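Local coordinates for spike protein P1 (Pseudoalteromonas phage pm2, PDB 2VVE) that binds the host-cell receptor as the spike at the fivefold vertices of the virion, through its C-terminal part, at residues R62-E65 with A66-F70; D143-G146 with D147-I151; Y175-T178 with G179-G183; L211-D214 with A215-V219. One frame throughout, in Å; residues are numbered along the deposited sequence. Where two conformers were deposited one is given.

Interaction 1: residues R62-E65 with A66-F70; sequences RKFE and AGQEF
The rings of F64 and F70 stack face to face, their centroids 4.0 Å apart and their planes 16° from parallel. Opposite first torsions bring them together: F64 has CG anti to its carbonyl carbon (chi1 -67°), whereas in F70 CG sits between the backbone N and the carbonyl carbon (chi1 64°). F64 CB also lies over the F70 face, a CH-pi contact. On the other face of F64 comes the guanidinium of R62, with NH2 offset toward the ring's rim; NE and NH2 both grip K63 O, which lies in the guanidinium plane, NH2 at 2.9 Å, and this holds the flat group over the ring. The extended side chain of Q68 reaches back across E65, where OE1 accepts from E65 N at 3.0 Å, while NE2 meets the edge of F64. The type II turn from E65 to Q68 is closed by Q68 N donating to E65 O (2.9 Å). K39 of the second subunit pairs with E65 OE2 and bonds Q68 OE1. In the jelly-roll domain the turn links strand 62-64, beside strand 44-47, to strand 69-72, beside strand 33-39, with the stacked rings packed on I44, I46 and I38.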
loop_
_atom_site.group_PDB
_atom_site.type_symbol
_atom_site.label_atom_id
_atom_site.label_comp_id
_atom_site.label_asym_id
_atom_site.label_seq_id
_atom_site.Cartn_x
_atom_site.Cartn_y
_atom_site.Cartn_z
ATOM N N ARG A 62 0.698 -23.779 -1.855
ATOM C CA ARG A 62 1.224 -22.451 -2.142
ATOM C C ARG A 62 0.639 -21.416 -1.187
ATOM O O ARG A 62 -0.485 -21.554 -0.698
ATOM C CB ARG A 62 0.957 -22.039 -3.588
ATOM C CG ARG A 62 -0.508 -21.806 -3.935
ATOM C CD ARG A 62 -0.621 -20.723 -4.981
ATOM N NE ARG A 62 -0.476 -19.393 -4.393
ATOM C CZ ARG A 62 -0.861 -18.269 -4.996
ATOM N NH1 ARG A 62 -1.382 -18.324 -6.227
ATOM N NH2 ARG A 62 -0.725 -17.099 -4.374
ATOM N N LYS A 63 1.434 -20.379 -0.940
ATOM C CA LYS A 63 1.089 -19.337 0.000
ATOM C C LYS A 63 0.120 -18.314 -0.591
ATOM O O LYS A 63 0.267 -17.885 -1.743
ATOM C CB LYS A 63 2.372 -18.627 0.460
ATOM C CG LYS A 63 2.164 -17.640 1.614
ATOM C CD LYS A 63 3.498 -17.080 2.148
ATOM C CE LYS A 63 3.995 -15.875 1.383
ATOM N NZ LYS A 63 4.933 -15.084 2.249
ATOM N N PHE A 64 -0.864 -17.949 0.217
ATOM C CA PHE A 64 -1.586 -16.693 0.054
ATOM C C PHE A 64 -1.265 -15.803 1.261
ATOM O O PHE A 64 -1.152 -16.283 2.394
ATOM C CB PHE A 64 -3.087 -16.945 -0.103
ATOM C CG PHE A 64 -3.449 -17.659 -1.384
ATOM C CD1 PHE A 64 -3.826 -16.932 -2.522
ATOM C CD2 PHE A 64 -3.400 -19.059 -1.458
ATOM C CE1 PHE A 64 -4.155 -17.590 -3.716
ATOM C CE2 PHE A 64 -3.711 -19.736 -2.640
ATOM C CZ PHE A 64 -4.101 -19.004 -3.776
ATOM N N GLU A 65 -1.095 -14.508 1.019
ATOM C CA GLU A 65 -0.684 -13.589 2.084
ATOM C C GLU A 65 -1.803 -13.206 3.055
ATOM O O GLU A 65 -3.003 -13.204 2.700
ATOM C CB GLU A 65 -0.043 -12.329 1.494
ATOM C CG GLU A 65 1.202 -12.616 0.680
ATOM C CD GLU A 65 1.720 -11.368 -0.008
ATOM O OE1 GLU A 65 2.245 -10.479 0.691
ATOM O OE2 GLU A 65 1.601 -11.273 -1.248
ATOM N N ALA A 66 -1.406 -12.900 4.284
ATOM C CA ALA A 66 -2.312 -12.302 5.262
ATOM C C ALA A 66 -3.020 -11.138 4.592
ATOM O O ALA A 66 -2.376 -10.291 3.941
ATOM C CB ALA A 66 -1.539 -11.799 6.480
ATOM N N GLY A 67 -4.343 -11.121 4.729
ATOM C CA GLY A 67 -5.176 -10.038 4.209
ATOM C C GLY A 67 -5.488 -10.097 2.724
ATOM O O GLY A 67 -6.188 -9.220 2.200
ATOM N N GLN A 68 -4.963 -11.109 2.037
ATOM C CA GLN A 68 -5.157 -11.230 0.595
ATOM C C GLN A 68 -6.458 -11.967 0.347
ATOM O O GLN A 68 -6.664 -13.076 0.847
ATOM C CB GLN A 68 -4.024 -12.022 -0.054
ATOM C CG GLN A 68 -4.285 -12.286 -1.558
ATOM C CD GLN A 68 -3.201 -13.094 -2.218
ATOM O OE1 GLN A 68 -2.184 -13.428 -1.603
ATOM N NE2 GLN A 68 -3.413 -13.422 -3.493
ATOM N N GLU A 69 -7.340 -11.349 -0.429
ATOM C CA GLU A 69 -8.559 -12.023 -0.839
ATOM C C GLU A 69 -8.234 -12.912 -2.031
ATOM O O GLU A 69 -7.621 -12.465 -3.003
ATOM C CB GLU A 69 -9.646 -11.009 -1.216
ATOM C CG GLU A 69 -11.018 -11.653 -1.483
ATOM C CD GLU A 69 -11.846 -11.816 -0.224
ATOM O OE1 GLU A 69 -11.678 -10.995 0.702
ATOM O OE2 GLU A 69 -12.703 -12.743 -0.178
ATOM N N PHE A 70 -8.638 -14.178 -1.953
ATOM C CA PHE A 70 -8.450 -15.086 -3.071
ATOM C C PHE A 70 -9.681 -15.975 -3.256
ATOM O O PHE A 70 -10.568 -15.997 -2.401
ATOM C CB PHE A 70 -7.157 -15.908 -2.875
ATOM C CG PHE A 70 -7.168 -16.835 -1.666
ATOM C CD1 PHE A 70 -7.452 -18.192 -1.824
ATOM C CD2 PHE A 70 -6.852 -16.367 -0.389
ATOM C CE1 PHE A 70 -7.470 -19.063 -0.714
ATOM C CE2 PHE A 70 -6.845 -17.242 0.724
ATOM C CZ PHE A 70 -7.151 -18.585 0.556
HETATM O O HOH W 1 -5.638 -14.538 2.742
#

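Interaction 2: residues D143-G146 with D147-I151; sequences DGLG and DYTSI. With CA (calcium ion), chain C.
L145 and T149 stand either side of a tight bend at G146, D147 and Y148, which reverses the loop before strand 151-160. G146 O stands 3.5 Å from T149 N, and water 3 joins the two limbs of the bend, donating to G146 O and to T149 O (2.7 Å to the latter). Water 2 likewise bridges L145 O, 2.7 Å away, and D147 OD1. At G146 itself the backbone passes close to T149 OG1, which lies 3.5 Å from G146 CA.

The bend belongs to a calcium-binding loop: S150 O coordinates the ion at 2.3 Å, and three waters, D212 and D214 complete its shell. S150 thus contributes through its backbone, while the neighbouring T149 and I151 turn their side chains back toward L145.

L145 meets I151 tip to tip, CD2 to CG1 at 3.6 Å, and crosses T149 obliquely, CD2 to T149 CB at 3.9 Å. Its CG is anti to the backbone N (chi1 -166°), which carries the branched end across the bend. In T149 the methyl CG2 takes the anti position and touches L145 CD1 at 4.0 Å, while OG1 is hydrogen-bonded to E218 OE2 of helix 213-219. I151 CG1 rests beside its own backbone N, and both L145 and I151 also pack on F228.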
loop_
_atom_site.group_PDB
_atom_site.type_symbol
_atom_site.label_atom_id
_atom_site.label_comp_id
_atom_site.label_asym_id
_atom_site.label_seq_id
_atom_site.Cartn_x
_atom_site.Cartn_y
_atom_site.Cartn_z
ATOM N N ASP A 143 19.574 -13.018 45.780
ATOM C CA ASP A 143 20.077 -11.696 46.191
ATOM C C ASP A 143 20.649 -11.744 47.617
ATOM O O ASP A 143 20.856 -10.709 48.262
ATOM C CB ASP A 143 18.984 -10.620 46.063
ATOM C CG ASP A 143 18.544 -10.389 44.621
ATOM O OD1 ASP A 143 19.204 -10.900 43.681
ATOM O OD2 ASP A 143 17.527 -9.688 44.429
ATOM N N GLY A 144 20.903 -12.959 48.099
ATOM C CA GLY A 144 21.448 -13.171 49.438
ATOM C C GLY A 144 20.412 -13.284 50.540
ATOM O O GLY A 144 20.764 -13.245 51.717
ATOM N N LEU A 145 19.136 -13.428 50.165
ATOM C CA LEU A 145 18.053 -13.608 51.131
ATOM C C LEU A 145 18.256 -14.890 51.938
ATOM O O LEU A 145 18.701 -15.906 51.396
ATOM C CB LEU A 145 16.696 -13.656 50.411
ATOM C CG LEU A 145 15.423 -13.509 51.252
ATOM C CD1 LEU A 145 15.020 -12.042 51.396
ATOM C CD2 LEU A 145 14.284 -14.319 50.629
ATOM N N GLY A 146 17.938 -14.831 53.231
ATOM C CA GLY A 146 17.961 -16.008 54.106
ATOM C C GLY A 146 17.192 -17.191 53.533
ATOM O O GLY A 146 16.178 -17.014 52.851
ATOM N N ASP A 147 17.681 -18.398 53.815
ATOM C CA ASP A 147 17.089 -19.632 53.295
ATOM C C ASP A 147 15.730 -19.959 53.918
ATOM O O ASP A 147 14.991 -20.795 53.393
ATOM C CB ASP A 147 18.050 -20.818 53.488
ATOM C CG ASP A 147 19.319 -20.707 52.643
ATOM O OD1 ASP A 147 19.424 -19.803 51.783
ATOM O OD2 ASP A 147 20.223 -21.542 52.843
ATOM N N TYR A 148 15.404 -19.304 55.035
ATOM C CA TYR A 148 14.153 -19.589 55.741
ATOM C C TYR A 148 13.266 -18.364 55.926
ATOM O O TYR A 148 12.254 -18.409 56.631
ATOM C CB TYR A 148 14.441 -20.286 57.075
ATOM C CG TYR A 148 15.182 -21.581 56.862
ATOM C CD1 TYR A 148 14.548 -22.674 56.254
ATOM C CD2 TYR A 148 16.524 -21.704 57.205
ATOM C CE1 TYR A 148 15.230 -23.864 56.027
ATOM C CE2 TYR A 148 17.211 -22.890 56.982
ATOM C CZ TYR A 148 16.560 -23.960 56.388
ATOM O OH TYR A 148 17.236 -25.136 56.169
ATOM N N THR A 149 13.666 -17.274 55.281
ATOM C CA THR A 149 12.853 -16.070 55.174
ATOM C C THR A 149 11.570 -16.404 54.412
ATOM O O THR A 149 11.620 -17.027 53.346
ATOM C CB THR A 149 13.633 -14.948 54.444
ATOM O OG1 THR A 149 14.868 -14.694 55.133
ATOM C CG2 THR A 149 12.817 -13.660 54.372
ATOM N N SER A 150 10.428 -16.018 54.984
ATOM C CA SER A 150 9.129 -16.250 54.368
ATOM C C SER A 150 8.760 -15.099 53.438
ATOM O O SER A 150 8.582 -13.958 53.887
ATOM C CB SER A 150 8.051 -16.428 55.439
ATOM O OG SER A 150 8.258 -17.614 56.181
ATOM N N ILE A 151 8.646 -15.407 52.152
ATOM C CA ILE A 151 8.265 -14.426 51.145
ATOM C C ILE A 151 6.839 -14.679 50.654
ATOM O O ILE A 151 6.519 -15.775 50.181
ATOM C CB ILE A 151 9.261 -14.416 49.947
ATOM C CG1 ILE A 151 10.664 -13.965 50.395
ATOM C CG2 ILE A 151 8.736 -13.560 48.785
ATOM C CD1 ILE A 151 10.749 -12.550 51.000
HETATM CA CA CA C . 7.443 -12.192 54.826
HETATM O O HOH W 2 21.028 -17.086 52.218
HETATM O O HOH W 3 13.454 -17.862 51.495
HETATM O O HOH W 4 5.837 -13.469 54.460
HETATM O O HOH W 5 6.212 -10.335 55.699
HETATM O O HOH W 6 6.973 -13.166 56.959
#

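Interaction 3: residues Y175-T178 with G179-G183; sequences YGST and GSHSG
The imidazole of H181 presents its edge to S177: CE1 comes 3.7 Å from S177 OG, which lies in the plane of the ring. T178 C approaches the same ring obliquely, 4.3 Å from H181 NE2, and the ring of H137 meets the imidazole with its plane turned by about 55°. The rotation of H181 is defined by NE2, hydrogen-bonded to I151 O. Two torsions set up the edge approach: S177 OG is anti to the backbone N, while H181 has CG anti to its carbonyl carbon, chi1 -49°, which swings the ring back toward S177. Between them the chain passes through G179 in an extended conformation with positive phi (160°). T178 CG2 lies 3.3 Å from G179 N, and its hydroxyl OG1 is hydrogen-bonded to S152 OG. The contact lies at the end of strand 177-179, which pairs antiparallel with strand 151-160 through backbone bonds of S177 with V153 and of G179 with I151; beyond it, backbone bonds join H181 to S139 and K140, in the loop after strand 129-137.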
loop_
_atom_site.group_PDB
_atom_site.type_symbol
_atom_site.label_atom_id
_atom_site.label_comp_id
_atom_site.label_asym_id
_atom_site.label_seq_id
_atom_site.Cartn_x
_atom_site.Cartn_y
_atom_site.Cartn_z
ATOM N N TYR A 175 -4.161 -16.666 42.571
ATOM C CA TYR A 175 -3.607 -17.284 43.796
ATOM C C TYR A 175 -2.596 -16.377 44.501
ATOM O O TYR A 175 -1.965 -15.516 43.874
ATOM C CB TYR A 175 -2.948 -18.654 43.502
ATOM C CG TYR A 175 -1.544 -18.572 42.910
ATOM C CD1 TYR A 175 -0.407 -18.542 43.732
ATOM C CD2 TYR A 175 -1.355 -18.526 41.530
ATOM C CE1 TYR A 175 0.883 -18.464 43.187
ATOM C CE2 TYR A 175 -0.082 -18.450 40.978
ATOM C CZ TYR A 175 1.030 -18.412 41.805
ATOM O OH TYR A 175 2.278 -18.332 41.227
ATOM N N GLY A 176 -2.458 -16.581 45.809
ATOM C CA GLY A 176 -1.320 -16.062 46.572
ATOM C C GLY A 176 -0.606 -17.225 47.242
ATOM O O GLY A 176 -1.212 -18.269 47.484
ATOM N N SER A 177 0.678 -17.052 47.545
ATOM C CA SER A 177 1.470 -18.119 48.178
ATOM C C SER A 177 2.495 -17.539 49.138
ATOM O O SER A 177 3.071 -16.479 48.884
ATOM C CB SER A 177 2.176 -18.958 47.104
ATOM O OG SER A 177 3.010 -19.948 47.675
ATOM N N THR A 178 2.727 -18.240 50.243
ATOM C CA THR A 178 3.696 -17.784 51.224
ATOM C C THR A 178 4.569 -18.945 51.667
ATOM O O THR A 178 4.083 -20.057 51.915
ATOM C CB THR A 178 3.010 -17.115 52.447
ATOM O OG1 THR A 178 2.090 -16.116 51.995
ATOM C CG2 THR A 178 4.033 -16.444 53.347
ATOM N N GLY A 179 5.862 -18.670 51.753
ATOM C CA GLY A 179 6.818 -19.608 52.306
ATOM C C GLY A 179 8.224 -19.281 51.851
ATOM O O GLY A 179 8.486 -18.194 51.319
ATOM N N SER A 180 9.135 -20.215 52.110
ATOM C CA SER A 180 10.492 -20.124 51.591
ATOM C C SER A 180 10.551 -20.937 50.307
ATOM O O SER A 180 10.470 -22.167 50.330
ATOM C CB SER A 180 11.499 -20.634 52.624
ATOM O OG SER A 180 11.350 -19.927 53.844
ATOM N N HIS A 181 10.681 -20.235 49.187
ATOM C CA HIS A 181 10.579 -20.847 47.863
ATOM C C HIS A 181 11.912 -21.361 47.336
ATOM O O HIS A 181 12.871 -20.599 47.187
ATOM C CB HIS A 181 9.956 -19.853 46.884
ATOM C CG HIS A 181 8.704 -19.210 47.398
ATOM N ND1 HIS A 181 7.452 -19.741 47.181
ATOM C CD2 HIS A 181 8.513 -18.090 48.135
ATOM C CE1 HIS A 181 6.544 -18.972 47.752
ATOM N NE2 HIS A 181 7.161 -17.964 48.340
ATOM N N SER A 182 11.965 -22.660 47.057
ATOM C CA SER A 182 13.180 -23.281 46.529
ATOM C C SER A 182 13.253 -23.227 44.996
ATOM O O SER A 182 14.318 -23.443 44.413
ATOM C CB SER A 182 13.344 -24.716 47.053
ATOM O OG SER A 182 12.149 -25.464 46.945
ATOM N N GLY A 183 12.120 -22.932 44.360
ATOM C CA GLY A 183 12.048 -22.753 42.914
ATOM C C GLY A 183 12.323 -23.988 42.077
ATOM O O GLY A 183 12.867 -23.878 40.978
#

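Interaction 4: residues L211-D214 with A215-V219; sequences LDYD and AVQEV. With CA (calcium ion), chain C.
Y213 and Q217, one helical turn apart, stack by their flat groups: the amide plane of Q217 is only 6° from that of the tyrosine ring. Q217 bends at chi2 (-52°), which folds its chain back over the ring, with CG 3.7 Å from the ring centroid in a CH-pi contact and NE2 3.7 Å from Y213 CE1. L211, just ahead of the helix, crosses V216 in its first turns at about a right angle, L211 CG touching V216 CG2 at 3.7 Å.

D212 occupies the N-cap. Its CG is anti to the backbone N (chi1 -171°), which directs the carboxylate to the first turn, where OD1 accepts from D214 N at 2.8 Å through its anti lone pair. D214 places its CG beside the backbone N instead, and the two acids converge on calcium, whose other ligands are S150 O and three waters: D212 binds it with both oxygens, OD1 and OD2 each at 2.5 Å, and D214 with OD2 at 2.3 Å. The backbone backs this up, with V216 N bonded to D212 O, Q217 N to Y213 O and E218 N to D214 O. E218 extends to the loop 143-151, where, besides reaching T149, its OE1 bonds G146 N.

Metal and helix end therefore act on one carboxylate. D212 OD1 lies 3.1 Å from D214 OD2, an approach of two acidic oxygens that the shared calcium makes possible. The cation, together with the N-terminal end of the helix, would be expected to stabilise the ionised form of both aspartates.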
loop_
_atom_site.group_PDB
_atom_site.type_symbol
_atom_site.label_atom_id
_atom_site.label_comp_id
_atom_site.label_asym_id
_atom_site.label_seq_id
_atom_site.Cartn_x
_atom_site.Cartn_y
_atom_site.Cartn_z
ATOM N N LEU A 211 5.222 -6.824 47.541
ATOM C CA LEU A 211 6.571 -6.480 47.961
ATOM C C LEU A 211 6.671 -6.821 49.453
ATOM O O LEU A 211 6.163 -6.088 50.304
ATOM C CB LEU A 211 6.869 -4.997 47.677
ATOM C CG LEU A 211 8.228 -4.407 48.099
ATOM C CD1 LEU A 211 9.396 -5.156 47.465
ATOM C CD2 LEU A 211 8.297 -2.933 47.754
ATOM N N ASP A 212 7.302 -7.955 49.747
ATOM C CA ASP A 212 7.338 -8.513 51.099
ATOM C C ASP A 212 8.249 -7.677 51.994
ATOM O O ASP A 212 9.341 -7.287 51.586
ATOM C CB ASP A 212 7.794 -9.979 51.050
ATOM C CG ASP A 212 7.644 -10.693 52.380
ATOM O OD1 ASP A 212 8.408 -10.385 53.318
ATOM O OD2 ASP A 212 6.767 -11.580 52.492
ATOM N N TYR A 213 7.775 -7.399 53.207
ATOM C CA TYR A 213 8.525 -6.629 54.202
ATOM C C TYR A 213 9.953 -7.148 54.390
ATOM O O TYR A 213 10.904 -6.359 54.487
ATOM C CB TYR A 213 7.760 -6.629 55.534
ATOM C CG TYR A 213 8.510 -6.042 56.711
ATOM C CD1 TYR A 213 8.565 -4.663 56.909
ATOM C CD2 TYR A 213 9.158 -6.868 57.632
ATOM C CE1 TYR A 213 9.251 -4.120 57.989
ATOM C CE2 TYR A 213 9.850 -6.337 58.715
ATOM C CZ TYR A 213 9.891 -4.962 58.889
ATOM O OH TYR A 213 10.571 -4.425 59.959
ATOM N N ASP A 214 10.088 -8.473 54.433
ATOM C CA ASP A 214 11.368 -9.133 54.670
ATOM C C ASP A 214 12.362 -8.913 53.537
ATOM O O ASP A 214 13.565 -8.823 53.777
ATOM C CB ASP A 214 11.151 -10.625 54.908
ATOM C CG ASP A 214 10.289 -10.902 56.133
ATOM O OD1 ASP A 214 10.551 -10.331 57.212
ATOM O OD2 ASP A 214 9.345 -11.703 56.017
ATOM N N ALA A 215 11.844 -8.823 52.311
ATOM C CA ALA A 215 12.646 -8.532 51.126
ATOM C C ALA A 215 13.175 -7.105 51.167
ATOM O O ALA A 215 14.314 -6.854 50.787
ATOM C CB ALA A 215 11.828 -8.763 49.846
ATOM N N VAL A 216 12.336 -6.179 51.626
ATOM C CA VAL A 216 12.734 -4.781 51.798
ATOM C C VAL A 216 13.874 -4.646 52.830
ATOM O O VAL A 216 14.900 -4.017 52.559
ATOM C CB VAL A 216 11.509 -3.887 52.170
ATOM C CG1 VAL A 216 11.922 -2.437 52.377
ATOM C CG2 VAL A 216 10.421 -3.979 51.086
ATOM N N GLN A 217 13.695 -5.263 53.996
ATOM C CA GLN A 217 14.674 -5.188 55.085
ATOM C C GLN A 217 16.010 -5.877 54.777
ATOM O O GLN A 217 17.072 -5.280 54.969
ATOM C CB GLN A 217 14.078 -5.741 56.386
ATOM C CG GLN A 217 12.752 -5.104 56.808
ATOM C CD GLN A 217 12.793 -3.581 56.847
ATOM O OE1 GLN A 217 13.468 -2.986 57.687
ATOM N NE2 GLN A 217 12.057 -2.947 55.938
ATOM N N GLU A 218 15.952 -7.120 54.294
ATOM C CA GLU A 218 17.149 -7.952 54.098
ATOM C C GLU A 218 17.969 -7.594 52.863
ATOM O O GLU A 218 19.193 -7.533 52.922
ATOM C CB GLU A 218 16.782 -9.435 54.005
ATOM C CG GLU A 218 16.374 -10.087 55.306
ATOM C CD GLU A 218 16.181 -11.589 55.167
ATOM O OE1 GLU A 218 17.003 -12.245 54.486
ATOM O OE2 GLU A 218 15.215 -12.117 55.758
ATOM N N VAL A 219 17.297 -7.388 51.737
ATOM C CA VAL A 219 18.005 -7.227 50.462
ATOM C C VAL A 219 17.632 -5.936 49.713
ATOM O O VAL A 219 17.981 -5.765 48.542
ATOM C CB VAL A 219 17.875 -8.499 49.560
ATOM C CG1 VAL A 219 18.578 -9.687 50.211
ATOM C CG2 VAL A 219 16.402 -8.835 49.264
HETATM CA CA CA C . 7.443 -12.192 54.826
HETATM O O HOH W 4 5.837 -13.469 54.460
HETATM O O HOH W 5 6.212 -10.335 55.699
HETATM O O HOH W 6 6.973 -13.166 56.959
#

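How the interactions relate
All four contacts are local and follow in series along the chain, with none nested or crossing: interaction 1 closes a turn, interaction 2 a bend in a loop, interaction 3 lies at the end of a strand, and interaction 4 spans the first turns of a helix. Interaction 1 belongs to the second jelly-roll domain, joining its two sheets; its centre lies about 48 to 55 Å from those of the others, on the opposite side of the chain's centre. Interactions 2, 3 and 4 cluster in the following domain. Interaction 2 lies centrally: I151 pairs with G179 and H181 of interaction 3, while G146 and T149 meet E218 of interaction 4, and calcium joins the loop to helix 213-219.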